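Ketoacyl_synth_N domain-containing protein (Photorhabdus luminescens subsp. laumondii, PDB 6SMO) is a ketoacyl-synthase-family protein that probably takes part in acyl-chain condensation and binds a polyketide-like chain beside a PKS_KS partner subunit. Local coordinates at residues G97-N102 / G167-A172. Numbering follows the deposited sequence.
Sequences GIYVGN and GYAAEA
The torsions of Tyr-99 bring its ring against the helix residues Tyr-168 and Ala-169. Its chi1 of -92° swings CG out from the strand, and its chi2 of 71° turns one ring face to the helix. CG of Tyr-168 stands opposite its own C, which directs the phenol off toward the partner chain. Of that side chain, CB is what stays against Tyr-99, together with the backbone C and O.

The methyl of Ala-169 makes a CH-pi contact with the face of Tyr-99. Its CB lies 4.2 Å from the ring centroid of Tyr-99, 28° off the ring normal. The shift is toward the root of the ring, since Ala-169 CB is nearest to Tyr-99 CG, at 3.8 Å. Ala-169 CA sits over the ring centre of Tyr-99, 4.0 Å above the plane. Further out, Tyr-99 CE2 meets Tyr-168 CB at 4.0 Å. The ring thus lies on the helix backbone, with no hydrogen bond across the contact.

Strands 154-155 and 180-187 both pair in parallel with strand 96-101. Helix 161-175 connects strand 154-155 to strand 180-187 and packs over strand 96-101 between them, a beta-alpha-beta crossover in keeping with the thiolase fold. Tyr-99 fills the layer between this helix and the sheet, and Ala-169 also packs on Cys-183. A small residue here lets the helix backbone come close: Tyr-99 CA and Ala-169 CA are 6.2 Å apart.

The buried hydroxyl of Tyr-99 hydrogen-bonds Gln-151. That of Tyr-168 hydrogen-bonds Asp-249, and also Ser-183 and His-204 of the PKS_KS domain-containing partner chain.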
# COMPACT_ATOMS: atom_id res chain seq x y z
N GLY C 97 10.28 -11.75 2.67
CA GLY C 97 9.31 -10.66 2.41
C GLY C 97 8.46 -10.36 3.63
O GLY C 97 8.55 -11.12 4.62
N ILE C 98 7.68 -9.28 3.57
CA ILE C 98 6.79 -8.79 4.67
C ILE C 98 5.42 -8.47 4.08
O ILE C 98 5.34 -7.54 3.26
CB ILE C 98 7.40 -7.56 5.38
CG1 ILE C 98 8.83 -7.82 5.86
CG2 ILE C 98 6.51 -7.09 6.51
CD1 ILE C 98 9.67 -6.57 5.99
N TYR C 99 4.37 -9.20 4.50
CA TYR C 99 2.96 -8.98 4.09
C TYR C 99 2.16 -8.42 5.27
O TYR C 99 2.16 -9.04 6.35
CB TYR C 99 2.35 -10.26 3.53
CG TYR C 99 2.49 -10.40 2.03
CD1 TYR C 99 3.73 -10.65 1.45
CD2 TYR C 99 1.40 -10.25 1.19
CE1 TYR C 99 3.87 -10.76 0.08
CE2 TYR C 99 1.52 -10.36 -0.18
CZ TYR C 99 2.76 -10.62 -0.74
OH TYR C 99 2.90 -10.73 -2.10
N VAL C 100 1.54 -7.25 5.06
CA VAL C 100 0.81 -6.54 6.15
C VAL C 100 -0.63 -6.23 5.73
O VAL C 100 -0.88 -6.08 4.55
CB VAL C 100 1.55 -5.23 6.52
CG1 VAL C 100 1.04 -4.59 7.80
CG2 VAL C 100 3.05 -5.42 6.59
N GLY C 101 -1.53 -6.21 6.72
CA GLY C 101 -2.95 -5.81 6.59
C GLY C 101 -3.26 -4.66 7.53
O GLY C 101 -3.08 -4.85 8.75
N ASN C 102 -3.67 -3.52 7.00
CA ASN C 102 -3.99 -2.30 7.79
C ASN C 102 -5.00 -1.44 7.01
O ASN C 102 -4.72 -1.14 5.83
CB ASN C 102 -2.74 -1.50 8.13
CG ASN C 102 -3.04 -0.26 8.95
OD1 ASN C 102 -2.85 0.86 8.48
ND2 ASN C 102 -3.52 -0.45 10.17
N GLY C 167 -2.71 -15.18 3.04
CA GLY C 167 -3.04 -16.03 1.88
C GLY C 167 -2.09 -15.82 0.71
O GLY C 167 -1.66 -16.83 0.12
N TYR C 168 -1.79 -14.56 0.37
CA TYR C 168 -0.96 -14.17 -0.80
C TYR C 168 0.53 -14.24 -0.44
O TYR C 168 1.35 -14.32 -1.37
CB TYR C 168 -1.38 -12.80 -1.33
CG TYR C 168 -2.72 -12.80 -2.02
CD1 TYR C 168 -2.92 -13.52 -3.19
CD2 TYR C 168 -3.80 -12.10 -1.50
CE1 TYR C 168 -4.16 -13.54 -3.82
CE2 TYR C 168 -5.04 -12.11 -2.12
CZ TYR C 168 -5.22 -12.83 -3.29
OH TYR C 168 -6.43 -12.84 -3.90
N ALA C 169 0.86 -14.21 0.85
CA ALA C 169 2.22 -14.47 1.37
C ALA C 169 2.56 -15.95 1.18
O ALA C 169 3.72 -16.25 0.83
CB ALA C 169 2.32 -14.07 2.83
N ALA C 170 1.58 -16.84 1.39
CA ALA C 170 1.69 -18.30 1.17
C ALA C 170 1.84 -18.59 -0.33
O ALA C 170 2.67 -19.46 -0.67
CB ALA C 170 0.48 -19.00 1.76
N GLU C 171 1.09 -17.89 -1.18
CA GLU C 171 1.13 -18.03 -2.66
C GLU C 171 2.52 -17.62 -3.18
O GLU C 171 3.00 -18.26 -4.13
CB GLU C 171 0.04 -17.19 -3.33
CG GLU C 171 -1.16 -18.02 -3.78
CD GLU C 171 -0.86 -18.98 -4.91
OE1 GLU C 171 -1.34 -20.13 -4.85
OE2 GLU C 171 -0.16 -18.58 -5.86
N ALA C 172 3.13 -16.58 -2.58
CA ALA C 172 4.49 -16.10 -2.92
C ALA C 172 5.52 -17.20 -2.61
O ALA C 172 6.45 -17.37 -3.42
CB ALA C 172 4.78 -14.82 -2.17